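Side-chain contacts in adherence and virulence protein A (Streptococcus pneumoniae, PDB 6PON), which binds fibronectin and probably contributes to the adherence of the pneumococcus to its host and to virulence: residues S17-G22 with Q44-L49; L35-R40 with A116-E121; Q25-P30 with Y82-L87. One frame throughout, in Å; residues are numbered along the deposited sequence.

Contact 1 of 3, residues S17-G22 with Q44-L49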
loop_
_atom_site.group_PDB
_atom_site.type_symbol
_atom_site.label_atom_id
_atom_site.label_comp_id
_atom_site.label_asym_id
_atom_site.label_seq_id
_atom_site.Cartn_x
_atom_site.Cartn_y
_atom_site.Cartn_z
ATOM N N SER B 17 -28.203 -0.662 -17.968
ATOM C CA SER B 17 -29.261 -1.453 -17.360
ATOM C C SER B 17 -30.608 -0.735 -17.385
ATOM O O SER B 17 -31.648 -1.389 -17.253
ATOM C CB SER B 17 -28.872 -1.848 -15.927
ATOM O OG SER B 17 -29.325 -0.912 -14.968
ATOM N N GLU B 18 -30.633 0.581 -17.558
ATOM C CA GLU B 18 -31.938 1.223 -17.641
ATOM C C GLU B 18 -32.476 1.292 -19.058
ATOM O O GLU B 18 -33.696 1.360 -19.234
ATOM C CB GLU B 18 -31.898 2.626 -17.041
ATOM C CG GLU B 18 -31.758 2.604 -15.541
ATOM C CD GLU B 18 -33.081 2.849 -14.834
ATOM O OE1 GLU B 18 -33.458 2.003 -14.002
ATOM O OE2 GLU B 18 -33.745 3.870 -15.087
ATOM N N LEU B 19 -31.621 1.202 -20.061
ATOM C CA LEU B 19 -32.006 1.582 -21.404
ATOM C C LEU B 19 -31.904 0.470 -22.434
ATOM O O LEU B 19 -32.669 0.495 -23.404
ATOM C CB LEU B 19 -31.159 2.776 -21.865
ATOM C CG LEU B 19 -31.380 4.045 -21.046
ATOM C CD1 LEU B 19 -30.579 5.205 -21.621
ATOM C CD2 LEU B 19 -32.860 4.379 -20.986
ATOM N N VAL B 20 -30.988 -0.489 -22.265
ATOM C CA VAL B 20 -30.766 -1.475 -23.314
ATOM C C VAL B 20 -32.074 -2.212 -23.576
ATOM O O VAL B 20 -32.843 -2.499 -22.653
ATOM C CB VAL B 20 -29.605 -2.420 -22.944
ATOM C CG1 VAL B 20 -29.530 -3.630 -23.867
ATOM C CG2 VAL B 20 -28.296 -1.686 -23.046
ATOM N N ASN B 21 -32.360 -2.449 -24.858
ATOM C CA ASN B 21 -33.595 -3.040 -25.362
ATOM C C ASN B 21 -34.784 -2.110 -25.215
ATOM O O ASN B 21 -35.927 -2.535 -25.438
ATOM C CB ASN B 21 -33.911 -4.384 -24.705
ATOM C CG ASN B 21 -32.934 -5.449 -25.103
ATOM O OD1 ASN B 21 -32.657 -5.640 -26.291
ATOM N ND2 ASN B 21 -32.381 -6.141 -24.118
ATOM N N GLY B 22 -34.550 -0.853 -24.846
ATOM C CA GLY B 22 -35.583 0.147 -24.929
ATOM C C GLY B 22 -35.817 0.588 -26.361
ATOM O O GLY B 22 -35.136 0.168 -27.300
ATOM N N GLN B 44 -41.249 1.828 -18.489
ATOM C CA GLN B 44 -41.095 3.193 -18.011
ATOM C C GLN B 44 -40.530 4.064 -19.122
ATOM O O GLN B 44 -39.858 3.579 -20.035
ATOM C CB GLN B 44 -40.173 3.265 -16.788
ATOM C CG GLN B 44 -40.474 2.257 -15.692
ATOM C CD GLN B 44 -39.688 2.540 -14.424
ATOM O OE1 GLN B 44 -38.787 1.787 -14.053
ATOM N NE2 GLN B 44 -40.024 3.636 -13.754
ATOM N N SER B 45 -40.811 5.353 -19.045
ATOM C CA SER B 45 -40.224 6.302 -19.974
ATOM C C SER B 45 -38.999 6.934 -19.326
ATOM O O SER B 45 -38.920 7.061 -18.098
ATOM C CB SER B 45 -41.241 7.369 -20.392
ATOM O OG SER B 45 -40.782 8.120 -21.510
ATOM N N HIS B 46 -38.023 7.285 -20.168
ATOM C CA HIS B 46 -36.742 7.836 -19.738
ATOM C C HIS B 46 -36.321 8.957 -20.678
ATOM O O HIS B 46 -36.682 8.982 -21.860
ATOM C CB HIS B 46 -35.629 6.777 -19.706
ATOM C CG HIS B 46 -35.921 5.603 -18.825
ATOM N ND1 HIS B 46 -35.761 5.642 -17.456
ATOM C CD2 HIS B 46 -36.330 4.347 -19.122
ATOM C CE1 HIS B 46 -36.079 4.464 -16.947
ATOM N NE2 HIS B 46 -36.431 3.662 -17.936
ATOM N N ARG B 47 -35.513 9.870 -20.145
ATOM C CA ARG B 47 -35.056 11.042 -20.878
ATOM C C ARG B 47 -33.527 11.075 -20.852
ATOM O O ARG B 47 -32.926 11.337 -19.801
ATOM C CB ARG B 47 -35.671 12.306 -20.275
ATOM C CG ARG B 47 -35.630 13.522 -21.163
ATOM C CD ARG B 47 -36.579 14.619 -20.664
ATOM N NE ARG B 47 -37.983 14.252 -20.829
ATOM C CZ ARG B 47 -39.001 15.099 -20.703
ATOM N NH1 ARG B 47 -38.779 16.374 -20.408
ATOM N NH2 ARG B 47 -40.247 14.671 -20.879
ATOM N N LEU B 48 -32.905 10.813 -22.012
ATOM C CA LEU B 48 -31.451 10.731 -22.158
ATOM C C LEU B 48 -30.909 12.035 -22.725
ATOM O O LEU B 48 -31.305 12.447 -23.822
ATOM C CB LEU B 48 -31.050 9.584 -23.086
ATOM C CG LEU B 48 -29.535 9.339 -23.242
ATOM C CD1 LEU B 48 -28.893 9.072 -21.870
ATOM C CD2 LEU B 48 -29.182 8.197 -24.236
ATOM N N LEU B 49 -29.982 12.661 -22.007
ATOM C CA LEU B 49 -29.349 13.884 -22.471
ATOM C C LEU B 49 -27.932 13.577 -22.938
ATOM O O LEU B 49 -27.156 12.940 -22.219
ATOM C CB LEU B 49 -29.328 14.953 -21.375
ATOM C CG LEU B 49 -28.394 16.162 -21.580
ATOM C CD1 LEU B 49 -28.786 16.953 -22.817
ATOM C CD2 LEU B 49 -28.351 17.087 -20.339
HETATM O O HOH W 1 -36.378 0.987 -13.711
#

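Contact 2 of 3, residues L35-R40 with A116-E121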
loop_
_atom_site.group_PDB
_atom_site.type_symbol
_atom_site.label_atom_id
_atom_site.label_comp_id
_atom_site.label_asym_id
_atom_site.label_seq_id
_atom_site.Cartn_x
_atom_site.Cartn_y
_atom_site.Cartn_z
ATOM N N LEU B 35 -28.542 17.004 -27.373
ATOM C CA LEU B 35 -29.496 16.066 -27.944
ATOM C C LEU B 35 -30.202 15.353 -26.801
ATOM O O LEU B 35 -29.541 14.858 -25.883
ATOM C CB LEU B 35 -28.779 15.056 -28.861
ATOM C CG LEU B 35 -29.592 13.885 -29.407
ATOM C CD1 LEU B 35 -30.611 14.386 -30.442
ATOM C CD2 LEU B 35 -28.694 12.779 -29.970
ATOM N N VAL B 36 -31.531 15.288 -26.864
ATOM C CA VAL B 36 -32.352 14.621 -25.859
ATOM C C VAL B 36 -33.208 13.553 -26.530
ATOM O O VAL B 36 -33.921 13.838 -27.496
ATOM C CB VAL B 36 -33.233 15.622 -25.093
ATOM C CG1 VAL B 36 -34.134 14.893 -24.101
ATOM C CG2 VAL B 36 -32.365 16.615 -24.364
ATOM N N LEU B 37 -33.147 12.334 -26.008
ATOM C CA LEU B 37 -33.934 11.210 -26.492
ATOM C C LEU B 37 -34.937 10.797 -25.422
ATOM O O LEU B 37 -34.554 10.558 -24.272
ATOM C CB LEU B 37 -33.041 10.005 -26.827
ATOM C CG LEU B 37 -31.782 10.195 -27.663
ATOM C CD1 LEU B 37 -31.147 8.853 -27.964
ATOM C CD2 LEU B 37 -32.118 10.913 -28.965
ATOM N N GLN B 38 -36.211 10.694 -25.792
ATOM C CA GLN B 38 -37.181 10.005 -24.953
ATOM C C GLN B 38 -37.124 8.523 -25.298
ATOM O O GLN B 38 -37.286 8.146 -26.467
ATOM C CB GLN B 38 -38.591 10.559 -25.149
ATOM C CG GLN B 38 -39.528 10.278 -23.981
ATOM C CD GLN B 38 -40.981 10.163 -24.423
ATOM O OE1 GLN B 38 -41.565 9.071 -24.392
ATOM N NE2 GLN B 38 -41.573 11.289 -24.842
ATOM N N ILE B 39 -36.868 7.686 -24.295
ATOM C CA ILE B 39 -36.674 6.257 -24.499
ATOM C C ILE B 39 -37.620 5.507 -23.582
ATOM O O ILE B 39 -37.631 5.748 -22.372
ATOM C CB ILE B 39 -35.219 5.829 -24.228
ATOM C CG1 ILE B 39 -34.265 6.427 -25.260
ATOM C CG2 ILE B 39 -35.086 4.315 -24.201
ATOM C CD1 ILE B 39 -32.818 6.472 -24.768
ATOM N N ARG B 40 -38.402 4.597 -24.151
ATOM C CA ARG B 40 -39.257 3.714 -23.373
ATOM C C ARG B 40 -38.523 2.406 -23.136
ATOM O O ARG B 40 -37.975 1.817 -24.075
ATOM C CB ARG B 40 -40.582 3.448 -24.092
ATOM C CG ARG B 40 -41.461 2.421 -23.392
ATOM C CD ARG B 40 -42.897 2.511 -23.873
ATOM N NE ARG B 40 -43.793 1.682 -23.074
ATOM C CZ ARG B 40 -44.300 2.037 -21.892
ATOM N NH1 ARG B 40 -43.990 3.211 -21.341
ATOM N NH2 ARG B 40 -45.114 1.203 -21.253
ATOM N N ALA B 116 -27.241 1.562 -36.847
ATOM C CA ALA B 116 -26.440 2.772 -36.741
ATOM C C ALA B 116 -25.891 2.886 -35.330
ATOM O O ALA B 116 -26.404 2.273 -34.389
ATOM C CB ALA B 116 -27.260 4.023 -37.113
ATOM N N THR B 117 -24.841 3.685 -35.185
ATOM C CA THR B 117 -24.201 3.915 -33.893
ATOM C C THR B 117 -24.273 5.399 -33.561
ATOM O O THR B 117 -23.840 6.237 -34.361
ATOM C CB THR B 117 -22.740 3.473 -33.896
ATOM O OG1 THR B 117 -22.622 2.168 -34.476
ATOM C CG2 THR B 117 -22.193 3.461 -32.463
ATOM N N LEU B 118 -24.825 5.723 -32.400
ATOM C CA LEU B 118 -24.879 7.098 -31.925
ATOM C C LEU B 118 -23.713 7.285 -30.966
ATOM O O LEU B 118 -23.620 6.571 -29.967
ATOM C CB LEU B 118 -26.221 7.389 -31.251
ATOM C CG LEU B 118 -26.447 8.783 -30.655
ATOM C CD1 LEU B 118 -26.451 9.858 -31.728
ATOM C CD2 LEU B 118 -27.731 8.800 -29.850
ATOM N N ILE B 119 -22.809 8.209 -31.290
ATOM C CA ILE B 119 -21.537 8.378 -30.595
ATOM C C ILE B 119 -21.477 9.773 -29.988
ATOM O O ILE B 119 -21.680 10.769 -30.698
ATOM C CB ILE B 119 -20.336 8.195 -31.539
ATOM C CG1 ILE B 119 -20.380 6.855 -32.273
ATOM C CG2 ILE B 119 -19.025 8.403 -30.764
ATOM C CD1 ILE B 119 -19.242 6.681 -33.306
ATOM N N ILE B 120 -21.148 9.853 -28.694
ATOM C CA ILE B 120 -20.845 11.131 -28.061
ATOM C C ILE B 120 -19.387 11.113 -27.625
ATOM O O ILE B 120 -18.936 10.162 -26.981
ATOM C CB ILE B 120 -21.784 11.458 -26.877
ATOM C CG1 ILE B 120 -21.400 12.807 -26.263
ATOM C CG2 ILE B 120 -21.781 10.354 -25.782
ATOM C CD1 ILE B 120 -22.317 13.264 -25.134
ATOM N N GLU B 121 -18.652 12.152 -28.011
ATOM C CA GLU B 121 -17.275 12.375 -27.602
ATOM C C GLU B 121 -17.264 13.611 -26.722
ATOM O O GLU B 121 -17.665 14.693 -27.168
ATOM C CB GLU B 121 -16.362 12.588 -28.808
ATOM C CG GLU B 121 -16.463 11.521 -29.878
ATOM C CD GLU B 121 -15.760 11.958 -31.145
ATOM O OE1 GLU B 121 -15.290 13.127 -31.159
ATOM O OE2 GLU B 121 -15.672 11.150 -32.105
#

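Contact 3 of 3, residues Q25-P30 with Y82-L87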
loop_
_atom_site.group_PDB
_atom_site.type_symbol
_atom_site.label_atom_id
_atom_site.label_comp_id
_atom_site.label_asym_id
_atom_site.label_seq_id
_atom_site.Cartn_x
_atom_site.Cartn_y
_atom_site.Cartn_z
ATOM N N GLN B 25 -38.343 6.920 -28.632
ATOM C CA GLN B 25 -39.658 7.398 -29.017
ATOM C C GLN B 25 -39.677 8.843 -29.472
ATOM O O GLN B 25 -40.616 9.239 -30.169
ATOM C CB GLN B 25 -40.643 7.245 -27.845
ATOM C CG GLN B 25 -41.193 5.839 -27.649
ATOM C CD GLN B 25 -42.015 5.716 -26.378
ATOM O OE1 GLN B 25 -41.796 6.449 -25.414
ATOM N NE2 GLN B 25 -42.955 4.786 -26.365
ATOM N N LYS B 26 -38.688 9.644 -29.095
ATOM C CA LYS B 26 -38.719 11.059 -29.432
ATOM C C LYS B 26 -37.287 11.577 -29.453
ATOM O O LYS B 26 -36.445 11.125 -28.675
ATOM C CB LYS B 26 -39.599 11.836 -28.443
ATOM C CG LYS B 26 -40.130 13.129 -28.993
ATOM C CD LYS B 26 -40.921 13.927 -27.950
ATOM C CE LYS B 26 -41.226 15.359 -28.465
ATOM N NZ LYS B 26 -42.073 16.163 -27.519
ATOM N N ILE B 27 -37.007 12.502 -30.369
ATOM C CA ILE B 27 -35.653 12.981 -30.605
ATOM C C ILE B 27 -35.730 14.485 -30.831
ATOM O O ILE B 27 -36.367 14.938 -31.789
ATOM C CB ILE B 27 -35.000 12.273 -31.811
ATOM C CG1 ILE B 27 -34.791 10.782 -31.543
ATOM C CG2 ILE B 27 -33.677 12.891 -32.172
ATOM C CD1 ILE B 27 -35.498 9.885 -32.564
ATOM N N ASN B 28 -35.084 15.261 -29.960
ATOM C CA ASN B 28 -35.072 16.717 -30.068
ATOM C C ASN B 28 -33.688 17.270 -29.751
ATOM O O ASN B 28 -32.854 16.612 -29.118
ATOM C CB ASN B 28 -36.087 17.369 -29.133
ATOM C CG ASN B 28 -37.495 16.918 -29.413
ATOM O OD1 ASN B 28 -37.931 15.887 -28.904
ATOM N ND2 ASN B 28 -38.216 17.675 -30.244
ATOM N N GLN B 29 -33.477 18.515 -30.197
ATOM C CA GLN B 29 -32.258 19.300 -30.013
ATOM C C GLN B 29 -32.634 20.593 -29.285
ATOM O O GLN B 29 -32.766 21.654 -29.917
ATOM C CB GLN B 29 -31.614 19.591 -31.368
ATOM C CG GLN B 29 -30.330 20.401 -31.379
ATOM C CD GLN B 29 -29.764 20.564 -32.791
ATOM O OE1 GLN B 29 -30.416 20.190 -33.773
ATOM N NE2 GLN B 29 -28.548 21.115 -32.897
ATOM N N PRO B 30 -32.830 20.546 -27.959
ATOM C CA PRO B 30 -33.245 21.775 -27.248
ATOM C C PRO B 30 -32.228 22.899 -27.335
ATOM O O PRO B 30 -32.615 24.058 -27.516
ATOM C CB PRO B 30 -33.469 21.308 -25.798
ATOM C CG PRO B 30 -32.897 19.954 -25.704
ATOM C CD PRO B 30 -32.810 19.360 -27.081
ATOM N N TYR B 82 -33.284 7.657 -38.765
ATOM C CA TYR B 82 -32.728 6.390 -38.295
ATOM C C TYR B 82 -33.135 6.020 -36.881
ATOM O O TYR B 82 -33.179 4.829 -36.562
ATOM C CB TYR B 82 -31.202 6.403 -38.365
ATOM C CG TYR B 82 -30.698 6.572 -39.766
ATOM C CD1 TYR B 82 -30.596 5.488 -40.633
ATOM C CD2 TYR B 82 -30.351 7.820 -40.236
ATOM C CE1 TYR B 82 -30.125 5.655 -41.943
ATOM C CE2 TYR B 82 -29.892 8.003 -41.525
ATOM C CZ TYR B 82 -29.778 6.920 -42.375
ATOM O OH TYR B 82 -29.323 7.142 -43.655
ATOM N N LEU B 83 -33.438 6.986 -36.020
ATOM C CA LEU B 83 -33.606 6.672 -34.605
ATOM C C LEU B 83 -35.060 6.593 -34.164
ATOM O O LEU B 83 -35.340 5.952 -33.139
ATOM C CB LEU B 83 -32.867 7.701 -33.739
ATOM C CG LEU B 83 -31.353 7.723 -33.933
ATOM C CD1 LEU B 83 -30.695 8.761 -33.039
ATOM C CD2 LEU B 83 -30.771 6.322 -33.689
ATOM N N GLN B 84 -35.986 7.216 -34.911
ATOM C CA GLN B 84 -37.405 7.173 -34.572
ATOM C C GLN B 84 -37.904 5.730 -34.507
ATOM O O GLN B 84 -37.946 5.037 -35.525
ATOM C CB GLN B 84 -38.216 7.972 -35.588
ATOM C CG GLN B 84 -39.692 8.083 -35.252
ATOM C CD GLN B 84 -39.954 8.870 -33.981
ATOM O OE1 GLN B 84 -39.602 10.042 -33.879
ATOM N NE2 GLN B 84 -40.568 8.221 -33.003
ATOM N N GLY B 85 -38.260 5.260 -33.314
ATOM C CA GLY B 85 -38.667 3.881 -33.136
ATOM C C GLY B 85 -37.533 2.886 -33.018
ATOM O O GLY B 85 -37.788 1.676 -33.011
ATOM N N ALA B 86 -36.291 3.347 -32.918
ATOM C CA ALA B 86 -35.183 2.412 -32.953
ATOM C C ALA B 86 -35.101 1.618 -31.651
ATOM O O ALA B 86 -35.595 2.031 -30.601
ATOM C CB ALA B 86 -33.871 3.148 -33.219
ATOM N N LEU B 87 -34.478 0.448 -31.739
ATOM C CA LEU B 87 -34.225 -0.402 -30.590
ATOM C C LEU B 87 -32.786 -0.181 -30.137
ATOM O O LEU B 87 -31.871 -0.107 -30.962
ATOM C CB LEU B 87 -34.459 -1.874 -30.935
ATOM C CG LEU B 87 -33.964 -2.861 -29.877
ATOM C CD1 LEU B 87 -34.879 -2.822 -28.660
ATOM C CD2 LEU B 87 -33.833 -4.279 -30.417
HETATM O O HOH W 2 -38.622 12.397 -32.660
#

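Contact 1 of 3, residues S17-G22 with Q44-L49
A single water ties E18, whose carboxylate rests against H46, to the start of the strand carrying that histidine. The water donates to Q44 OE1 at 2.6 Å and gives its other hydrogen to E18 OE1, with 3.1 Å between the two oxygens. The second carboxylate oxygen meets the ring: E18 OE2 comes obliquely to within 3.0 Å of H46 CE1, a close electrostatic approach. H46 ND1 is farther from E18 OE2, at 3.6 Å, and the pair makes no hydrogen bond. The two side chains cross nearly at right angles, with carboxylate and imidazole planes 76° apart. A bend in the glutamate chain at its second torsion, chi2 -101°, carries the acid round to the ring. Its negative charge would probably stabilise a protonated imidazole.

Below this polar layer the contact turns apolar, and L19 supplies both of its methyls. L19 CD2 comes obliquely against the root of the histidine, 3.9 Å from H46 CB and about as near to the adjoining ring carbons. The other branch runs farther along the strand, where L19 CD1 meets L48 CD2 at 4.2 Å. H46 and L48, two residues apart, project from the same side of the strand, and R47 between them turns its back on the helix end.

The chain leaves the helix at once in a type II turn from L19 to G22, closed by G22 N to L19 O at 2.7 Å. Helix 5-19 ends over one face of the four-stranded sheet: L19 also touches I39 and L61, H46 and L48 are backbone-bonded to I39 and L37 of strand 34-41, and N21 and G22 pair with I88 of strand 87-93.

Contact 2 of 3, residues L35-R40 with A116-E121
L35 and L37 meet L118 where two antiparallel sheets are layered face to face, the four-stranded one that holds strand 34-41 and the five-stranded one that holds strand 113-121. The contact is wholly apolar. No hydrogen bond passes between the segments, whose closest CA atoms, those of L35 and I120, are still 10.0 Å apart, so the gap is bridged by leucine methyls reaching toward each other tip to tip.

L118 extends with CG opposite its own backbone N (chi1 178°), presenting its two methyls to the facing sheet. L35 has nearly the same first torsion, whereas L37 swings CG to the side of its backbone N (chi1 -48°). I27, from the neighbouring strand 23-28, packs against both L35 and L37.

On the other face of the five-stranded sheet E121 forms a salt bridge with R154 and a hydrogen bond with Y162. Backbone bonds run within the sheets, as between V36 and N28. At the meeting point L118 CD1 lies 4.1 Å from L35 CD2, and L118 CD2 touches two leucines, 3.9 Å from L37 CD1 and 4.1 Å from L35 CD2.

Contact 3 of 3, residues Q25-P30 with Y82-L87
Q25 and G85 bring the two backbones close together, their CA atoms 5.5 Å apart. On one side is an edge strand of the four-stranded sheet, interrupted by a classic beta bulge in which Q25 and K26 both face Q38. On the other, helix 74-83 gives way to a type II turn from L83 to A86, closed by A86 N to L83 O at 2.8 Å, with G85 at its positive-phi position.

The side-chain amide of Q84 grips the bulged strand at two points. Q84 NE2 donates to Q25 O over 3.0 Å in a fairly straight bond, 160° at the hydrogen; the acceptor lies close to the amide plane, but the donor sits well above the plane of the carbonyl, 60° out of it. The amide's other end works through a water, which accepts from I27 N and donates to Q84 OE1, each at 2.8 Å. With both ends engaged, the rotation of the amide is fixed.

Beneath the amide, I27 sends CD1 into the helix end, 3.6 Å from L83 CB and equally near Q84 N. The I27 and L83 side chains cross at about a right angle. I27 reaches this spot with chi2 at 122°, near an eclipsed value. N106 bonds to the carbonyls of Y82 and Q84 where the helix closes.

The arrangement is that of a classic bulge in the edge strand of an antiparallel sheet, with the type II turn after helix 74-83 joined to that strand by backbone bonds from G85 and A86 to I24, just before the bulge, and by the Q84 amide at the bulge itself.

From the N terminus, the chain leaves helix 5-19 and runs through strands 23-28, 34-41 and 44-51; contact 1 then closes the first and shortest loop, bringing 44-49 back to the helix end. Contact 3 closes a longer one when 82-87, at the end of helix 74-83, returns to strand 23-28. Contact 2 comes last, as 116-121 meets strand 34-41 from the facing sheet. Each loop opens before the previous one closes, so all three cross and none nests. Three of the six segments are successive strands of one sheet, hydrogen-bonded side by side. Through it two helix ends and the five-stranded sheet are held together, and L87 also touches N21 and G22, linking contacts 1 and 3.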